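Cyclohexadienyl dehydratase (Synthetic construct, PDB 5JOS) probably dehydrates prephenate and arogenate in phenylalanine biosynthesis, as a reconstructed ancestral enzyme built on the periplasmic solute-binding protein fold. Local coordinates at residues 109-123 and 170-182. Residues are numbered along the deposited sequence; the frame is centred on the assembly and turned at random.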
# COMPACT_ATOMS: atom_id res chain seq x y z
N PHE A 109 0.01 -4.95 -3.59
CA PHE A 109 -1.26 -4.71 -4.17
C PHE A 109 -1.30 -5.00 -5.65
O PHE A 109 -0.28 -5.23 -6.24
CB PHE A 109 -1.69 -3.26 -3.86
CG PHE A 109 -0.95 -2.19 -4.60
CD1 PHE A 109 0.23 -1.66 -4.10
CD2 PHE A 109 -1.47 -1.64 -5.71
CE1 PHE A 109 0.89 -0.66 -4.77
CE2 PHE A 109 -0.83 -0.63 -6.40
CZ PHE A 109 0.35 -0.13 -5.91
N GLY A 110 -2.51 -5.02 -6.23
CA GLY A 110 -2.68 -5.03 -7.67
C GLY A 110 -4.12 -5.23 -8.00
O GLY A 110 -4.84 -4.27 -8.06
N LYS A 111 -4.51 -6.48 -8.21
CA LYS A 111 -5.88 -6.88 -8.25
C LYS A 111 -6.26 -7.54 -6.93
O LYS A 111 -5.47 -8.26 -6.37
CB LYS A 111 -6.08 -7.88 -9.37
CG LYS A 111 -5.66 -7.40 -10.77
CD LYS A 111 -6.36 -6.14 -11.20
CE LYS A 111 -6.05 -5.70 -12.64
NZ LYS A 111 -6.71 -4.33 -12.77
N THR A 112 -7.50 -7.31 -6.52
CA THR A 112 -8.02 -7.83 -5.28
C THR A 112 -9.48 -8.29 -5.59
O THR A 112 -10.29 -7.52 -6.16
CB THR A 112 -8.05 -6.73 -4.19
OG1 THR A 112 -6.71 -6.34 -3.86
CG2 THR A 112 -8.66 -7.20 -2.88
N PRO A 113 -9.80 -9.54 -5.28
CA PRO A 113 -11.23 -9.88 -5.35
C PRO A 113 -12.10 -9.17 -4.32
O PRO A 113 -11.78 -9.03 -3.09
CB PRO A 113 -11.25 -11.36 -5.05
CG PRO A 113 -10.07 -11.59 -4.17
CD PRO A 113 -9.05 -10.54 -4.49
N LEU A 114 -13.25 -8.84 -4.78
CA LEU A 114 -14.29 -8.31 -3.92
C LEU A 114 -15.47 -9.24 -3.91
O LEU A 114 -15.97 -9.62 -4.98
CB LEU A 114 -14.69 -7.00 -4.53
CG LEU A 114 -15.87 -6.25 -3.91
CD1 LEU A 114 -15.38 -5.62 -2.66
CD2 LEU A 114 -16.34 -5.18 -4.91
N VAL A 115 -15.91 -9.63 -2.73
CA VAL A 115 -16.85 -10.76 -2.59
C VAL A 115 -17.88 -10.39 -1.55
O VAL A 115 -17.73 -9.35 -0.87
CB VAL A 115 -16.13 -12.01 -2.17
CG1 VAL A 115 -15.05 -12.37 -3.21
CG2 VAL A 115 -15.54 -11.89 -0.75
N ARG A 116 -18.94 -11.15 -1.42
CA ARG A 116 -19.83 -10.90 -0.31
C ARG A 116 -19.16 -11.18 1.01
O ARG A 116 -18.28 -12.05 1.12
CB ARG A 116 -21.12 -11.75 -0.38
CG ARG A 116 -22.01 -11.31 -1.52
CD ARG A 116 -23.28 -12.12 -1.63
NE ARG A 116 -22.97 -13.46 -2.09
CZ ARG A 116 -22.70 -13.81 -3.35
NH1 ARG A 116 -22.68 -12.94 -4.34
NH2 ARG A 116 -22.47 -15.07 -3.63
N LYS A 117 -19.62 -10.44 2.01
CA LYS A 117 -19.10 -10.55 3.34
C LYS A 117 -19.04 -12.02 3.84
O LYS A 117 -18.01 -12.50 4.31
CB LYS A 117 -19.95 -9.71 4.27
CG LYS A 117 -19.81 -10.07 5.72
CD LYS A 117 -18.77 -9.20 6.34
CE LYS A 117 -19.49 -8.30 7.31
NZ LYS A 117 -20.13 -9.13 8.38
N GLU A 118 -20.14 -12.71 3.81
CA GLU A 118 -20.15 -14.11 4.23
C GLU A 118 -19.30 -15.07 3.37
O GLU A 118 -19.11 -16.20 3.74
CB GLU A 118 -21.58 -14.63 4.24
CG GLU A 118 -22.19 -14.84 2.85
CD GLU A 118 -22.94 -13.64 2.33
OE1 GLU A 118 -22.60 -12.47 2.72
OE2 GLU A 118 -23.86 -13.90 1.51
N ASP A 119 -18.80 -14.65 2.22
CA ASP A 119 -17.96 -15.53 1.41
C ASP A 119 -16.52 -15.20 1.64
O ASP A 119 -15.67 -15.61 0.87
CB ASP A 119 -18.26 -15.26 -0.07
CG ASP A 119 -19.52 -15.92 -0.56
OD1 ASP A 119 -20.14 -16.62 0.19
OD2 ASP A 119 -19.88 -15.78 -1.73
N ALA A 120 -16.21 -14.33 2.61
CA ALA A 120 -14.82 -13.80 2.71
C ALA A 120 -13.76 -14.90 2.87
O ALA A 120 -12.67 -14.89 2.25
CB ALA A 120 -14.71 -12.83 3.88
N ASP A 121 -14.11 -15.79 3.79
CA ASP A 121 -13.31 -16.98 4.16
C ASP A 121 -13.34 -17.99 3.02
O ASP A 121 -12.48 -18.80 2.85
CB ASP A 121 -13.96 -17.62 5.38
CG ASP A 121 -15.46 -17.94 5.13
OD1 ASP A 121 -16.20 -17.18 4.36
OD2 ASP A 121 -15.88 -19.00 5.69
N LYS A 122 -14.38 -17.92 2.20
CA LYS A 122 -14.57 -18.88 1.17
C LYS A 122 -13.75 -18.58 -0.06
O LYS A 122 -13.48 -19.50 -0.80
CB LYS A 122 -16.03 -18.94 0.84
CG LYS A 122 -16.29 -19.51 -0.51
CD LYS A 122 -17.77 -19.58 -0.79
CE LYS A 122 -17.94 -20.46 -2.02
NZ LYS A 122 -19.34 -20.54 -2.48
N PHE A 123 -13.37 -17.33 -0.31
CA PHE A 123 -12.57 -17.04 -1.47
C PHE A 123 -11.27 -16.38 -1.04
O PHE A 123 -11.17 -15.15 -0.97
CB PHE A 123 -13.32 -16.11 -2.42
CG PHE A 123 -14.54 -16.72 -3.06
CD1 PHE A 123 -14.41 -17.75 -3.96
CD2 PHE A 123 -15.80 -16.20 -2.84
CE1 PHE A 123 -15.53 -18.29 -4.60
CE2 PHE A 123 -16.92 -16.70 -3.47
CZ PHE A 123 -16.80 -17.75 -4.36
N VAL A 170 -22.31 -8.16 -7.15
CA VAL A 170 -21.80 -9.08 -6.15
C VAL A 170 -22.71 -9.09 -4.91
O VAL A 170 -23.12 -10.13 -4.46
CB VAL A 170 -20.33 -8.78 -5.78
CG1 VAL A 170 -19.86 -9.65 -4.63
CG2 VAL A 170 -19.44 -9.07 -6.99
N ALA A 171 -22.97 -7.92 -4.36
CA ALA A 171 -23.75 -7.76 -3.15
C ALA A 171 -25.08 -8.33 -3.28
O ALA A 171 -25.56 -8.83 -2.29
CB ALA A 171 -23.94 -6.29 -2.77
N SER A 172 -25.73 -8.19 -4.43
CA SER A 172 -27.12 -8.62 -4.55
C SER A 172 -27.10 -10.08 -4.91
O SER A 172 -28.14 -10.65 -5.05
CB SER A 172 -27.81 -7.85 -5.69
OG SER A 172 -27.08 -8.19 -6.90
N GLY A 173 -25.96 -10.71 -5.14
CA GLY A 173 -25.95 -12.18 -5.34
C GLY A 173 -26.08 -12.57 -6.80
O GLY A 173 -26.31 -13.76 -7.13
N ARG A 174 -25.90 -11.61 -7.69
CA ARG A 174 -25.96 -11.89 -9.10
C ARG A 174 -24.61 -12.24 -9.68
O ARG A 174 -24.52 -12.56 -10.82
CB ARG A 174 -26.68 -10.75 -9.89
CG ARG A 174 -28.19 -10.59 -9.53
CD ARG A 174 -28.89 -9.48 -10.36
NE ARG A 174 -28.30 -8.15 -10.11
CZ ARG A 174 -28.73 -7.27 -9.21
NH1 ARG A 174 -29.77 -7.53 -8.45
NH2 ARG A 174 -28.11 -6.11 -9.05
N ALA A 175 -23.51 -12.04 -8.92
CA ALA A 175 -22.18 -12.51 -9.29
C ALA A 175 -21.55 -12.83 -7.96
O ALA A 175 -22.04 -12.40 -6.90
CB ALA A 175 -21.40 -11.43 -9.96
N ASP A 176 -20.43 -13.49 -8.01
CA ASP A 176 -19.76 -13.95 -6.78
C ASP A 176 -18.44 -13.25 -6.43
O ASP A 176 -18.08 -13.14 -5.25
CB ASP A 176 -19.38 -15.42 -6.96
CG ASP A 176 -20.62 -16.31 -7.07
OD1 ASP A 176 -21.52 -16.07 -6.27
OD2 ASP A 176 -20.74 -17.15 -7.97
N VAL A 177 -17.70 -12.86 -7.47
CA VAL A 177 -16.37 -12.25 -7.28
C VAL A 177 -16.15 -11.19 -8.35
O VAL A 177 -16.20 -11.51 -9.54
CB VAL A 177 -15.27 -13.28 -7.50
CG1 VAL A 177 -13.89 -12.62 -7.36
CG2 VAL A 177 -15.39 -14.50 -6.55
N MET A 178 -15.88 -9.94 -7.94
CA MET A 178 -15.52 -8.89 -8.86
C MET A 178 -14.02 -8.74 -8.80
O MET A 178 -13.49 -8.69 -7.70
CB MET A 178 -16.20 -7.57 -8.47
CG MET A 178 -15.73 -6.42 -9.35
SD MET A 178 -16.52 -4.95 -8.67
CE MET A 178 -15.72 -3.73 -9.71
N ILE A 179 -13.34 -8.74 -9.96
CA ILE A 179 -11.92 -8.47 -10.06
C ILE A 179 -11.73 -7.04 -10.38
O ILE A 179 -12.28 -6.57 -11.36
CB ILE A 179 -11.22 -9.26 -11.18
CG1 ILE A 179 -11.46 -10.73 -10.96
CG2 ILE A 179 -9.75 -8.97 -11.25
CD1 ILE A 179 -10.90 -11.30 -9.67
N THR A 180 -10.95 -6.35 -9.51
CA THR A 180 -10.71 -4.94 -9.70
C THR A 180 -9.40 -4.55 -9.03
O THR A 180 -8.87 -5.33 -8.24
CB THR A 180 -11.91 -4.16 -9.13
OG1 THR A 180 -11.79 -2.78 -9.44
CG2 THR A 180 -12.00 -4.31 -7.70
N ASP A 181 -8.89 -3.35 -9.30
CA ASP A 181 -7.74 -2.83 -8.54
C ASP A 181 -7.96 -2.83 -7.05
O ASP A 181 -9.06 -2.56 -6.59
CB ASP A 181 -7.35 -1.41 -8.94
CG ASP A 181 -6.79 -1.34 -10.34
OD1 ASP A 181 -6.21 -2.28 -10.85
OD2 ASP A 181 -6.94 -0.31 -10.94
N THR A 182 -6.87 -3.02 -6.31
CA THR A 182 -6.90 -3.11 -4.88
C THR A 182 -7.64 -1.89 -4.26
O THR A 182 -8.53 -2.06 -3.39
CB THR A 182 -5.53 -3.25 -4.30
OG1 THR A 182 -4.97 -4.44 -4.84
CG2 THR A 182 -5.60 -3.31 -2.79
O HOH W 1 -19.42 -13.39 -2.84
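Arg-116 grips the turn after helix 166-171 with the edge of its guanidinium. NH1 of Arg-116 reaches two backbone oxygens, Val-170 O at 2.8 Å, lying in the guanidinium plane and approached on a lone pair, and Ala-175 O in a more bent bond. NH2 of Arg-116 meets Asp-176 OD1 at 3.0 Å in a salt bridge with a nearly straight N-H...O bond, the guanidinium and carboxylate planes standing 67° apart. Bent at chi3 (-71°), the chain brings the guanidinium into this turn, where Val-170 O also accepts from Gly-173 N in a Schellman motif. A water over one guanidinium face links Arg-116 N, Asp-119 OD2 and Asp-176 O, and Arg-135 gives Asp-176 a second positive partner.

From here strands 111-116 and 177-181 run antiparallel. Leu-114 and Met-178 exchange both backbone bonds, and their side chains lie alongside each other, CD2 of Leu-114 3.8 Å from SD of Met-178. On the other face, CG1 of Val-177 touches Pro-113, while its CG2 sits over the centre of the Phe-123 ring in a CH-pi contact; Lys-122 CG covers the opposite ring face.

At the far end, Thr-182 OG1 takes the amide hydrogen of Gly-110 and donates to Thr-112 OG1 (2.8 Å). With OG1 beside its own backbone N (chi1 -60°), Thr-182 can serve both partners while its N binds Gly-110 O. Lys-111 NZ reaches Asp-181 OD1 at 2.9 Å from above the carboxylate plane, and is also held by Asn-144 and Thr-143.

The pair belongs to the mixed sheet of one lobe of the two-lobed periplasmic binding protein fold, strand 111-116 running against 177-181, itself parallel to 135-138 and 156-159. Strand 195-197 flanks 111-116, and helices 166-171 and 182-190 pack on the face carrying Leu-114.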